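Local coordinates for protein Pre-mRNA-splicing factor SAD1 (Saccharomyces cerevisiae, PDB 4MSX) that promotes assembly of newly made U4 snRNA into the U4/U6 snRNP and is required for pre-mRNA splicing, as a catalytically inactive relative of ubiquitin-specific proteases, at residues A[197-201]-A[441-445]; A[220-224]-A[276-282]; A[263-268]-A[381-385]; A[270-275]-A[320-324]; A[289-293]-A[370-374]. All coordinates share one frame; numbering follows the deposited sequence.

Contact 1 (A[197-201]-A[441-445]); sequences SVLLL and ITQLY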
# COMPACT_ATOMS: atom_id res chain seq x y z
N SER A 197 1.36 5.10 0.55
CA SER A 197 0.10 5.44 -0.08
C SER A 197 -0.22 4.44 -1.18
O SER A 197 -1.37 4.03 -1.30
CB SER A 197 0.07 6.88 -0.67
OG SER A 197 0.99 7.03 -1.71
N VAL A 198 0.78 4.04 -1.95
CA VAL A 198 0.52 3.10 -3.04
C VAL A 198 0.11 1.70 -2.48
O VAL A 198 -0.83 1.04 -2.99
CB VAL A 198 1.78 2.96 -3.94
CG1 VAL A 198 1.64 1.81 -4.93
CG2 VAL A 198 2.02 4.32 -4.74
N LEU A 199 0.80 1.24 -1.43
CA LEU A 199 0.41 -0.06 -0.86
C LEU A 199 -1.02 -0.03 -0.31
O LEU A 199 -1.75 -1.04 -0.41
CB LEU A 199 1.38 -0.47 0.26
CG LEU A 199 2.79 -0.81 -0.30
CD1 LEU A 199 3.74 -0.99 0.89
CD2 LEU A 199 2.77 -2.09 -1.19
N LEU A 200 -1.40 1.07 0.33
CA LEU A 200 -2.78 1.20 0.80
C LEU A 200 -3.78 1.19 -0.40
O LEU A 200 -4.83 0.51 -0.36
CB LEU A 200 -2.95 2.52 1.59
CG LEU A 200 -2.32 2.47 3.01
CD1 LEU A 200 -2.23 3.88 3.62
CD2 LEU A 200 -3.10 1.49 3.96
N LEU A 201 -3.45 1.92 -1.47
CA LEU A 201 -4.37 1.99 -2.62
C LEU A 201 -4.60 0.61 -3.17
O LEU A 201 -5.75 0.16 -3.37
CB LEU A 201 -3.80 2.82 -3.80
CG LEU A 201 -3.68 4.32 -3.57
CD1 LEU A 201 -3.41 5.08 -4.90
CD2 LEU A 201 -4.91 4.83 -2.92
N ILE A 441 -0.08 11.90 2.01
CA ILE A 441 -0.96 11.25 2.98
C ILE A 441 -2.13 10.64 2.23
O ILE A 441 -2.43 11.00 1.09
CB ILE A 441 -1.44 12.22 4.05
CG1 ILE A 441 -2.33 13.27 3.41
CG2 ILE A 441 -0.22 12.90 4.77
CD1 ILE A 441 -2.89 14.25 4.42
N THR A 442 -2.76 9.66 2.85
CA THR A 442 -3.72 8.81 2.10
C THR A 442 -5.03 8.83 2.85
O THR A 442 -5.05 8.58 4.05
CB THR A 442 -3.19 7.36 2.00
OG1 THR A 442 -1.86 7.42 1.46
CG2 THR A 442 -4.08 6.45 1.08
N GLN A 443 -6.12 9.11 2.13
CA GLN A 443 -7.45 9.06 2.73
C GLN A 443 -8.19 7.91 2.09
O GLN A 443 -8.18 7.78 0.85
CB GLN A 443 -8.21 10.36 2.41
CG GLN A 443 -7.46 11.55 3.01
CD GLN A 443 -7.99 12.91 2.55
OE1 GLN A 443 -8.59 13.05 1.47
NE2 GLN A 443 -7.73 13.94 3.37
N LEU A 444 -8.85 7.09 2.90
CA LEU A 444 -9.49 5.90 2.37
C LEU A 444 -10.91 5.79 2.87
O LEU A 444 -11.17 6.03 4.04
CB LEU A 444 -8.77 4.61 2.88
CG LEU A 444 -7.28 4.57 2.43
CD1 LEU A 444 -6.55 3.36 3.09
CD2 LEU A 444 -7.20 4.44 0.91
N TYR A 445 -11.77 5.27 2.01
CA TYR A 445 -13.21 5.24 2.33
C TYR A 445 -13.60 3.87 2.81
O TYR A 445 -13.25 2.88 2.17
CB TYR A 445 -14.05 5.57 1.10
CG TYR A 445 -15.56 5.71 1.46
CD1 TYR A 445 -16.00 6.72 2.31
CD2 TYR A 445 -16.49 4.82 0.96
CE1 TYR A 445 -17.37 6.86 2.64
CE2 TYR A 445 -17.88 4.96 1.29
CZ TYR A 445 -18.28 5.98 2.12
OH TYR A 445 -19.60 6.12 2.46
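Leu200 drops from helix 189-203 into the corner between Thr442 and Leu444 on strand 438-446, a helix-on-sheet packing inside the USP fold, where this long helix is expected to belong to the thumb and the strand to the palm. Over the two segments the helix and strand axes come within 8.7 Å and run almost the same way, their N-to-C directions differing by 16°. The backbones are nearest at the start of the helical segment, Ser197 CA to Thr442 CA 5.5 Å; Ser197 faces the threonine there, but its OG turns to Tyr194 O, one turn back. Leu200 makes the rest of the tight part. Its CG sits beside the backbone N and anti to the carbonyl carbon (chi1 -75°), which turns the branched end toward the strand. From there CD1 rests 4.0 Å from Thr442 CB, with the methyl CG2 of that threonine close by. The side chain of Leu444 meets Leu200 at about a right angle, and one of its methyls, CD1, touches both CB and CD2 of Leu200. Thr442 and Leu444 thus face the helix, while Gln443, between them, turns its amide to Asn416 and Glu454 on the neighbouring strands.

The other flank is looser. Leu201 comes in from the side of the helix and reaches the strand through CD2 alone, which stays 4.4 Å from Thr442 CG2. This flank is no opening to solvent: every touching residue is buried, and Leu201 and Leu444 both lean on Ala415 of strand 409-421. The second loose touch is methyl to methyl, Leu201 CD2 to Leu444 CD2 at 4.5 Å.

Contact 2 (A[220-224]-A[276-282]); sequences QGEFI and KICSSSN
The backbones approach at two points, Gln220 CA to Ser281 CA at 6.2 Å and Ile224 CA to Ser280 CA at 6.8 Å, where the start of helix 222-234 lies against the end of helix 266-280. This is helix-to-helix packing in what is probably the thumb of the USP fold. Two N-caps meet here: Gly221 precedes helix 222-234, and Ser281 caps helix 282-292, its OG accepting from the backbone N of Leu284.

On the polar side, two waters link the segments. Both donate to Ser280 O; one reaches Gln220 O and the other, more distantly, Gln220 OE1. OE1 also takes a hydrogen bond from Ser281 OG, although the modelled 2.4 Å is doubtfully short and Gln220 has a second conformer.

The apolar side is packed carbon to carbon. Ile224 sets CG1 3.6 Å from Ser280 CB, and its CD1 also meets Ser281 CB. Phe223, with CG anti to the backbone N (chi1 165°), turns one ring face to Lys276, whose ammonium goes on to Glu257. Ile277 CG1 touches the ring's edge at CE2. In a CH-pi contact, Lys276 CG stands over the ring of Phe223, 3.5 Å from its centroid and 14° off the normal.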
# COMPACT_ATOMS: atom_id res chain seq x y z
N GLN A 220 5.62 -17.86 -7.07
CA GLN A 220 5.60 -16.76 -8.03
C GLN A 220 6.83 -15.80 -7.86
O GLN A 220 6.82 -14.68 -8.37
CB GLN A 220 4.21 -16.00 -8.01
CG GLN A 220 2.92 -16.89 -8.26
CD GLN A 220 1.61 -16.10 -8.68
OE1 GLN A 220 1.67 -15.15 -9.43
NE2 GLN A 220 0.45 -16.54 -8.20
N GLY A 221 7.90 -16.25 -7.18
CA GLY A 221 9.11 -15.44 -7.00
C GLY A 221 9.11 -14.54 -5.74
O GLY A 221 8.04 -14.28 -5.18
N GLU A 222 10.28 -14.07 -5.33
CA GLU A 222 10.44 -13.31 -4.08
C GLU A 222 9.64 -11.93 -4.02
O GLU A 222 9.05 -11.60 -2.99
CB GLU A 222 11.89 -13.01 -3.86
CG GLU A 222 12.11 -12.26 -2.56
CD GLU A 222 13.49 -12.44 -1.96
OE1 GLU A 222 14.37 -13.07 -2.62
OE2 GLU A 222 13.71 -11.94 -0.83
N PHE A 223 9.66 -11.18 -5.11
CA PHE A 223 8.91 -9.89 -5.13
C PHE A 223 7.41 -10.14 -4.78
O PHE A 223 6.84 -9.48 -3.88
CB PHE A 223 9.00 -9.25 -6.49
CG PHE A 223 7.98 -8.16 -6.68
CD1 PHE A 223 8.13 -6.94 -6.00
CD2 PHE A 223 6.86 -8.36 -7.47
CE1 PHE A 223 7.15 -5.90 -6.16
CE2 PHE A 223 5.88 -7.35 -7.64
CZ PHE A 223 6.03 -6.10 -6.97
N ILE A 224 6.77 -11.09 -5.48
CA ILE A 224 5.31 -11.31 -5.32
C ILE A 224 5.05 -11.88 -3.93
O ILE A 224 4.13 -11.45 -3.25
CB ILE A 224 4.67 -12.24 -6.39
CG1 ILE A 224 4.51 -11.54 -7.73
CG2 ILE A 224 3.23 -12.63 -6.00
CD1 ILE A 224 3.36 -10.40 -7.71
N LYS A 276 5.45 -4.14 -12.32
CA LYS A 276 6.29 -5.21 -11.79
C LYS A 276 5.39 -6.42 -11.41
O LYS A 276 5.78 -7.60 -11.52
CB LYS A 276 7.07 -4.71 -10.58
CG LYS A 276 7.97 -5.77 -9.91
CD LYS A 276 9.14 -6.04 -10.84
CE LYS A 276 9.99 -7.14 -10.29
NZ LYS A 276 11.27 -7.27 -11.01
N ILE A 277 4.21 -6.13 -10.91
CA ILE A 277 3.24 -7.19 -10.55
C ILE A 277 2.88 -7.96 -11.82
O ILE A 277 2.92 -9.21 -11.84
CB ILE A 277 1.96 -6.64 -9.91
CG1 ILE A 277 2.28 -6.10 -8.52
CG2 ILE A 277 0.84 -7.78 -9.83
CD1 ILE A 277 1.17 -5.23 -7.94
N CYS A 278 2.59 -7.22 -12.88
CA CYS A 278 2.18 -7.83 -14.15
C CYS A 278 3.27 -8.70 -14.80
O CYS A 278 2.96 -9.71 -15.44
CB CYS A 278 1.75 -6.77 -15.15
SG CYS A 278 0.12 -6.04 -14.74
N SER A 279 4.54 -8.32 -14.64
CA SER A 279 5.62 -9.07 -15.24
C SER A 279 6.00 -10.24 -14.34
O SER A 279 6.77 -11.14 -14.73
CB SER A 279 6.81 -8.12 -15.48
OG SER A 279 7.43 -7.87 -14.24
N SER A 280 5.48 -10.24 -13.12
CA SER A 280 5.85 -11.28 -12.14
C SER A 280 4.77 -12.37 -11.88
O SER A 280 5.10 -13.42 -11.37
CB SER A 280 6.16 -10.64 -10.80
OG SER A 280 7.23 -9.72 -10.96
N SER A 281 3.51 -12.08 -12.18
CA SER A 281 2.39 -12.97 -11.80
C SER A 281 1.36 -12.95 -12.89
O SER A 281 0.73 -11.91 -13.13
CB SER A 281 1.74 -12.53 -10.48
OG SER A 281 0.47 -13.24 -10.26
N ASN A 282 1.14 -14.08 -13.55
CA ASN A 282 0.10 -14.08 -14.60
C ASN A 282 -1.28 -13.89 -14.01
O ASN A 282 -2.12 -13.21 -14.63
CB ASN A 282 0.18 -15.35 -15.46
CG ASN A 282 1.41 -15.36 -16.36
OD1 ASN A 282 1.78 -14.32 -16.93
ND2 ASN A 282 2.06 -16.51 -16.46
O HOH W 1 4.34 -16.22 -11.04
O HOH W 2 7.67 -14.37 -10.86

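Contact 3 (A[263-268]-A[381-385]); sequences PIDPRL and RFDRN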
# COMPACT_ATOMS: atom_id res chain seq x y z
N PRO A 263 13.38 11.78 -9.16
CA PRO A 263 12.52 11.72 -7.96
C PRO A 263 11.51 10.55 -8.03
O PRO A 263 11.39 9.89 -9.07
CB PRO A 263 11.73 13.05 -8.01
CG PRO A 263 11.61 13.35 -9.49
CD PRO A 263 13.00 12.89 -10.06
N ILE A 264 10.82 10.32 -6.94
CA ILE A 264 9.73 9.33 -6.99
C ILE A 264 8.55 9.91 -6.24
O ILE A 264 8.75 10.81 -5.40
CB ILE A 264 10.23 8.00 -6.39
CG1 ILE A 264 9.20 6.86 -6.71
CG2 ILE A 264 10.53 8.14 -4.88
CD1 ILE A 264 9.82 5.48 -6.32
N ASP A 265 7.32 9.49 -6.59
CA ASP A 265 6.13 10.01 -5.92
C ASP A 265 5.07 8.90 -6.05
O ASP A 265 5.37 7.85 -6.62
CB ASP A 265 5.68 11.35 -6.59
CG ASP A 265 5.31 11.20 -8.08
OD1 ASP A 265 4.70 10.21 -8.44
OD2 ASP A 265 5.63 12.10 -8.91
N PRO A 266 3.87 9.12 -5.50
CA PRO A 266 2.92 7.97 -5.54
C PRO A 266 2.56 7.50 -6.94
O PRO A 266 2.32 6.31 -7.14
CB PRO A 266 1.68 8.50 -4.81
CG PRO A 266 2.30 9.45 -3.74
CD PRO A 266 3.47 10.15 -4.53
N ARG A 267 2.53 8.41 -7.92
CA ARG A 267 2.15 8.01 -9.25
C ARG A 267 3.25 7.15 -9.91
O ARG A 267 2.98 6.08 -10.48
CB ARG A 267 1.92 9.25 -10.12
CG ARG A 267 1.64 8.84 -11.56
CD ARG A 267 1.40 10.08 -12.48
NE ARG A 267 1.60 9.64 -13.84
CZ ARG A 267 2.79 9.60 -14.44
NH1 ARG A 267 3.86 10.11 -13.84
NH2 ARG A 267 2.86 9.13 -15.68
N LEU A 268 4.50 7.64 -9.86
CA LEU A 268 5.60 6.91 -10.47
C LEU A 268 5.74 5.52 -9.79
O LEU A 268 6.02 4.53 -10.43
CB LEU A 268 6.92 7.68 -10.26
CG LEU A 268 6.96 8.96 -11.12
CD1 LEU A 268 8.21 9.85 -10.77
CD2 LEU A 268 6.96 8.56 -12.60
N ARG A 381 0.19 18.01 -11.05
CA ARG A 381 0.69 19.13 -10.25
C ARG A 381 2.10 19.62 -10.62
O ARG A 381 2.40 20.82 -10.54
CB ARG A 381 0.76 18.70 -8.79
CG ARG A 381 -0.60 18.22 -8.20
CD ARG A 381 -1.54 19.42 -7.93
NE ARG A 381 -2.87 19.00 -7.46
CZ ARG A 381 -3.87 19.85 -7.24
NH1 ARG A 381 -3.72 21.17 -7.49
NH2 ARG A 381 -5.02 19.38 -6.81
N PHE A 382 2.97 18.67 -10.97
CA PHE A 382 4.42 18.96 -11.06
C PHE A 382 4.97 19.12 -12.44
O PHE A 382 4.88 18.24 -13.27
CB PHE A 382 5.21 17.80 -10.46
CG PHE A 382 4.97 17.61 -9.01
CD1 PHE A 382 5.08 18.67 -8.14
CD2 PHE A 382 4.59 16.36 -8.51
CE1 PHE A 382 4.84 18.52 -6.79
CE2 PHE A 382 4.35 16.19 -7.16
CZ PHE A 382 4.46 17.28 -6.29
N ASP A 383 5.68 20.22 -12.63
CA ASP A 383 6.47 20.37 -13.83
C ASP A 383 7.92 20.03 -13.41
O ASP A 383 8.66 20.90 -12.94
CB ASP A 383 6.26 21.78 -14.43
CG ASP A 383 7.22 22.10 -15.59
OD1 ASP A 383 7.85 21.17 -16.15
OD2 ASP A 383 7.30 23.29 -15.93
N ARG A 384 8.31 18.75 -13.55
CA ARG A 384 9.61 18.27 -13.06
C ARG A 384 10.78 18.78 -13.88
O ARG A 384 11.92 18.80 -13.39
CB ARG A 384 9.67 16.74 -13.06
CG ARG A 384 8.57 16.11 -12.29
CD ARG A 384 8.77 16.18 -10.80
NE ARG A 384 8.35 14.92 -10.20
CZ ARG A 384 8.28 14.68 -8.90
NH1 ARG A 384 8.60 15.64 -8.03
NH2 ARG A 384 7.92 13.47 -8.48
N ASN A 385 10.51 19.16 -15.13
CA ASN A 385 11.54 19.79 -15.98
C ASN A 385 11.48 21.31 -15.96
O ASN A 385 11.52 21.95 -17.01
CB ASN A 385 11.44 19.28 -17.41
CG ASN A 385 11.86 17.85 -17.53
OD1 ASN A 385 12.84 17.40 -16.90
ND2 ASN A 385 11.12 17.10 -18.33
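Charge makes the closest touch: Asp265 OD2 and Arg384 NH2 form a salt bridge of 2.7 Å. The carboxylate and guanidinium planes are only 14° apart, but one nitrogen alone carries the bridge. Arg384 has a second deposited conformer, so this grip may not be permanent on what is a surface contact.

Stacking comes next. The guanidinium of Arg384 lies between the proline ring of Pro263 and the phenyl ring of Phe382, with Pro263 CG 3.6 Å above the centre of one face and Phe382 CD2 over the other. Bends at chi2 and chi3 fold the arginine back to bring its head into this slot against Phe382, its near neighbour in the chain. Leu268 CD1 meets the edge of the same group, more distantly.

Hydrogen bonds fix the aspartate. Asp265 OD1 accepts from Leu268 N at 2.9 Å, an almost straight bond with an N-H...O angle of 170°. A weaker bond to the same oxygen comes from Arg267 N. With Asp265 CG held between the backbone N and the carbonyl carbon (chi1 61°), one oxygen turns to the helix and the other to Arg384. Were Asp265 an alanine, the amides of Arg267 and Leu268 would probably lose their cap and the Arg384 charge its mate.

Phe382 continues the packing onto Ser438 and Trp440. The whole is an N-cap aspartate at the head of helix 266-280 that also forms a salt bridge with the loop after strand 374-379 of the USP domain.

Contact 4 (A[270-275]-A[320-324]); sequences LLWLFN and FWVLT
Asn275 OD1 receives the indole N-H of Trp321, NE1 to OD1 3.0 Å, in a fairly straight bond with an N-H...O angle of 163°. The oxygen lies close to the indole plane and comes in at the ring's edge, whereas the indole nitrogen stands above the amide's own carbonyl plane and misses its lone pairs.

One face of the indole is taken by Phe274, one residue earlier on the helix. The two form a T-shaped pair: ring planes are 89° apart, and the centroid of the phenyl ring is 5.0 Å from that of the indole's six-membered ring. The phenyl edge leads with CD2, 3.4 Å from Trp321 CD2 at the junction of the indole's two rings. Phe274 CB meanwhile sits over the five-membered ring, 4.0 Å from its centroid, in a CH-pi contact. The phenylalanine takes this stance with CG beside the backbone N and anti to the carbonyl carbon (chi1 -84°).

Leucines carry the packing along the helix. Leu271 CD2 touches Trp321 CB and CD1 at 3.9 Å and goes on to Val322 CG2. That same valine methyl also meets CD2 of Leu270, a residue with two deposited conformers.

Leu288 and Cys292 of the next helix also press on Trp321, and Lys293 makes a cation-pi contact with it. The result is an aromatic anchor between helix 266-280 and the lead-in to strand 323-325, consistent with the thumb-palm junction of the USP fold.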
# COMPACT_ATOMS: atom_id res chain seq x y z
N LEU A 270 3.33 3.82 -8.12
CA LEU A 270 2.16 2.98 -8.47
C LEU A 270 2.36 2.35 -9.84
O LEU A 270 2.13 1.16 -10.03
CB LEU A 270 0.88 3.85 -8.49
CG LEU A 270 -0.36 2.99 -8.85
CD1 LEU A 270 -1.60 3.51 -8.11
CD2 LEU A 270 -0.56 3.00 -10.34
N LEU A 271 2.81 3.14 -10.83
CA LEU A 271 2.98 2.63 -12.20
C LEU A 271 4.09 1.57 -12.17
O LEU A 271 4.01 0.53 -12.82
CB LEU A 271 3.45 3.74 -13.16
CG LEU A 271 2.33 4.79 -13.44
CD1 LEU A 271 2.78 5.93 -14.33
CD2 LEU A 271 1.11 4.13 -14.09
N TRP A 272 5.19 1.88 -11.49
CA TRP A 272 6.28 0.88 -11.40
C TRP A 272 5.74 -0.45 -10.78
O TRP A 272 6.06 -1.57 -11.24
CB TRP A 272 7.43 1.42 -10.51
CG TRP A 272 8.66 0.54 -10.51
CD1 TRP A 272 9.79 0.67 -11.32
CD2 TRP A 272 8.92 -0.56 -9.62
NE1 TRP A 272 10.72 -0.32 -10.98
CE2 TRP A 272 10.21 -1.07 -9.95
CE3 TRP A 272 8.19 -1.17 -8.58
CZ2 TRP A 272 10.76 -2.19 -9.31
CZ3 TRP A 272 8.77 -2.29 -7.92
CH2 TRP A 272 10.04 -2.76 -8.30
N LEU A 273 5.00 -0.31 -9.69
CA LEU A 273 4.56 -1.48 -8.92
C LEU A 273 3.52 -2.28 -9.76
O LEU A 273 3.57 -3.52 -9.83
CB LEU A 273 3.91 -1.05 -7.60
CG LEU A 273 3.76 -2.20 -6.62
CD1 LEU A 273 5.15 -2.70 -6.10
CD2 LEU A 273 2.85 -1.80 -5.47
N PHE A 274 2.58 -1.59 -10.41
CA PHE A 274 1.64 -2.33 -11.31
C PHE A 274 2.38 -3.07 -12.43
O PHE A 274 2.06 -4.23 -12.74
CB PHE A 274 0.65 -1.41 -12.01
CG PHE A 274 -0.56 -1.09 -11.18
CD1 PHE A 274 -0.54 -1.23 -9.81
CD2 PHE A 274 -1.73 -0.66 -11.78
CE1 PHE A 274 -1.69 -0.94 -9.04
CE2 PHE A 274 -2.86 -0.37 -11.03
CZ PHE A 274 -2.84 -0.51 -9.67
N ASN A 275 3.38 -2.43 -13.03
CA ASN A 275 4.12 -3.10 -14.08
C ASN A 275 4.93 -4.28 -13.54
O ASN A 275 5.09 -5.31 -14.21
CB ASN A 275 4.99 -2.13 -14.91
CG ASN A 275 4.12 -1.13 -15.75
OD1 ASN A 275 3.02 -1.47 -16.25
ND2 ASN A 275 4.59 0.11 -15.88
N PHE A 320 -4.37 2.62 -20.20
CA PHE A 320 -3.73 3.32 -19.09
C PHE A 320 -4.02 2.62 -17.79
O PHE A 320 -5.09 2.02 -17.62
CB PHE A 320 -4.22 4.79 -18.99
CG PHE A 320 -5.72 4.93 -18.74
CD1 PHE A 320 -6.25 4.86 -17.45
CD2 PHE A 320 -6.60 5.18 -19.81
CE1 PHE A 320 -7.65 5.01 -17.22
CE2 PHE A 320 -8.00 5.34 -19.60
CZ PHE A 320 -8.51 5.26 -18.30
N TRP A 321 -3.09 2.73 -16.85
CA TRP A 321 -3.39 2.41 -15.46
C TRP A 321 -3.88 3.66 -14.79
O TRP A 321 -4.68 3.59 -13.90
CB TRP A 321 -2.09 2.00 -14.66
CG TRP A 321 -1.40 0.80 -15.12
CD1 TRP A 321 -0.09 0.68 -15.56
CD2 TRP A 321 -1.96 -0.52 -15.17
NE1 TRP A 321 0.17 -0.64 -15.84
CE2 TRP A 321 -0.96 -1.38 -15.63
CE3 TRP A 321 -3.24 -1.04 -14.87
CZ2 TRP A 321 -1.18 -2.78 -15.77
CZ3 TRP A 321 -3.46 -2.38 -15.04
CH2 TRP A 321 -2.43 -3.24 -15.49
N VAL A 322 -3.27 4.81 -15.13
CA VAL A 322 -3.59 6.02 -14.40
C VAL A 322 -3.87 7.08 -15.46
O VAL A 322 -3.08 7.27 -16.37
CB VAL A 322 -2.38 6.46 -13.49
CG1 VAL A 322 -2.60 7.89 -12.98
CG2 VAL A 322 -2.19 5.45 -12.34
N LEU A 323 -5.00 7.76 -15.35
CA LEU A 323 -5.35 8.79 -16.32
C LEU A 323 -4.96 10.15 -15.83
O LEU A 323 -5.44 10.58 -14.80
CB LEU A 323 -6.88 8.77 -16.54
CG LEU A 323 -7.33 9.78 -17.61
CD1 LEU A 323 -6.77 9.43 -18.98
CD2 LEU A 323 -8.85 9.80 -17.63
N THR A 324 -4.07 10.82 -16.55
CA THR A 324 -3.58 12.12 -16.10
C THR A 324 -4.52 13.19 -16.59
O THR A 324 -4.86 13.22 -17.75
CB THR A 324 -2.15 12.42 -16.61
OG1 THR A 324 -1.23 11.56 -15.91
CG2 THR A 324 -1.76 13.92 -16.32

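Contact 5 (A[289-293]-A[370-374]); sequences NHSCK and RLPQF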
# COMPACT_ATOMS: atom_id res chain seq x y z
N ASN A 289 -5.24 -6.13 -15.17
CA ASN A 289 -5.74 -5.78 -16.50
C ASN A 289 -7.25 -5.70 -16.58
O ASN A 289 -7.80 -4.76 -17.16
CB ASN A 289 -5.14 -6.69 -17.59
CG ASN A 289 -3.73 -6.24 -18.00
OD1 ASN A 289 -3.59 -5.39 -18.86
ND2 ASN A 289 -2.71 -6.74 -17.32
N HIS A 290 -7.97 -6.61 -15.94
CA HIS A 290 -9.40 -6.55 -16.04
C HIS A 290 -9.97 -5.43 -15.19
O HIS A 290 -10.90 -4.72 -15.59
CB HIS A 290 -10.07 -7.87 -15.58
CG HIS A 290 -11.55 -7.74 -15.50
ND1 HIS A 290 -12.35 -7.68 -16.62
CD2 HIS A 290 -12.37 -7.57 -14.44
CE1 HIS A 290 -13.61 -7.51 -16.25
NE2 HIS A 290 -13.64 -7.44 -14.93
N SER A 291 -9.43 -5.26 -13.99
CA SER A 291 -10.11 -4.38 -13.05
C SER A 291 -9.67 -2.89 -13.11
O SER A 291 -10.43 -2.01 -12.70
CB SER A 291 -9.87 -4.87 -11.63
OG SER A 291 -10.47 -6.15 -11.46
N CYS A 292 -8.44 -2.64 -13.56
CA CYS A 292 -7.80 -1.32 -13.38
C CYS A 292 -7.44 -0.64 -14.69
O CYS A 292 -7.10 0.57 -14.71
CB CYS A 292 -6.51 -1.48 -12.52
SG CYS A 292 -6.94 -2.01 -10.88
N LYS A 293 -7.42 -1.38 -15.78
CA LYS A 293 -6.83 -0.85 -17.00
C LYS A 293 -7.90 -0.22 -17.90
O LYS A 293 -8.86 -0.87 -18.32
CB LYS A 293 -6.02 -1.91 -17.73
CG LYS A 293 -5.45 -1.40 -19.07
CD LYS A 293 -4.45 -2.38 -19.68
CE LYS A 293 -3.06 -2.26 -19.02
NZ LYS A 293 -2.06 -3.26 -19.56
N ARG A 370 -12.68 2.20 -22.68
CA ARG A 370 -12.84 1.16 -21.66
C ARG A 370 -12.83 1.82 -20.31
O ARG A 370 -11.85 2.48 -19.91
CB ARG A 370 -11.80 0.05 -21.74
CG ARG A 370 -12.06 -1.10 -20.68
CD ARG A 370 -11.05 -2.23 -20.80
NE ARG A 370 -11.58 -3.43 -20.15
CZ ARG A 370 -11.37 -3.79 -18.89
NH1 ARG A 370 -10.54 -3.08 -18.11
NH2 ARG A 370 -11.96 -4.90 -18.42
N LEU A 371 -13.93 1.68 -19.61
CA LEU A 371 -14.06 2.26 -18.29
C LEU A 371 -13.89 1.12 -17.30
O LEU A 371 -14.69 0.21 -17.26
CB LEU A 371 -15.41 2.96 -18.13
CG LEU A 371 -15.48 4.34 -18.79
CD1 LEU A 371 -16.89 4.87 -18.78
CD2 LEU A 371 -14.56 5.31 -18.08
N PRO A 372 -12.79 1.13 -16.53
CA PRO A 372 -12.49 0.01 -15.63
C PRO A 372 -13.32 0.04 -14.37
O PRO A 372 -13.85 1.08 -14.03
CB PRO A 372 -10.97 0.23 -15.28
CG PRO A 372 -10.75 1.71 -15.42
CD PRO A 372 -11.74 2.18 -16.53
N GLN A 373 -13.39 -1.09 -13.64
CA GLN A 373 -14.01 -1.09 -12.33
C GLN A 373 -13.31 -0.03 -11.42
O GLN A 373 -13.97 0.63 -10.61
CB GLN A 373 -13.86 -2.48 -11.66
CG GLN A 373 -14.51 -2.53 -10.33
CD GLN A 373 -16.06 -2.57 -10.48
OE1 GLN A 373 -16.59 -2.67 -11.61
NE2 GLN A 373 -16.78 -2.46 -9.36
N PHE A 374 -11.98 0.08 -11.51
CA PHE A 374 -11.25 1.10 -10.71
C PHE A 374 -10.57 2.06 -11.66
O PHE A 374 -9.67 1.66 -12.39
CB PHE A 374 -10.19 0.43 -9.79
CG PHE A 374 -10.79 -0.48 -8.80
CD1 PHE A 374 -11.31 0.02 -7.63
CD2 PHE A 374 -10.93 -1.85 -9.10
CE1 PHE A 374 -11.90 -0.86 -6.68
CE2 PHE A 374 -11.56 -2.73 -8.18
CZ PHE A 374 -12.05 -2.23 -6.99
O HOH W 3 -13.31 -3.61 -14.92
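Arg370 reaches across to the end of helix 282-292, and its side chain can be followed outward. From CB, which points toward the helix end, the chain leaves with CG anti to the backbone N (chi1 -176°) and stays extended to NE. CG passes 4.0 Å from Lys293 O, and CD comes closer to the same oxygen. At the tip NH1 donates to Lys293 O at 2.8 Å, in that carbonyl's plane, and also to His290 O at 3.0 Å. NH2 donates to His290 O as well, in the carbonyl plane and on a lone pair, whereas NH1 arrives from above that plane. Both acceptors lie in the guanidinium plane, so the flat group is held against rotation. A water that links His290 O to Gln373 N is the third donor to this oxygen.

Near the end of the helix carbonyls commonly lack amide partners, a loss probably compensated in part by the arginine's charge. A leucine in its place would probably leave the carbonyls of His290 and Lys293 without these donors.

Further along, Phe374 N donates to Ser291 O at 2.9 Å. Pro372 CB packs 3.5 Å from Ser291 O. Residues 370-374 therefore link strands 365-370 and 374-379 while crossing the C-terminal end of helix 282-292, with Phe374 wedged toward Pro207 of helix 206-214 and Val477 of strand 472-480.

In the fold
Helix 266-280 is the common spine: its start serves contact 3, its middle contact 4 and its end contact 2, whose centre is about 25 Å from that of contact 3. Contact 1 packs against this helix through Val198, whose CG2 lies 3.1 Å from Pro266 O, and it encloses the other four along the chain. Contacts 4 and 5 have centres about 12 Å apart and meet where Trp321 CH2 touches Lys293 CE at 3.7 Å. Trp321 also meets contact 2 through Cys278. All five belong to the USP domain and lie away from the zinc ion held by Cys94, Cys97, His113 and His119.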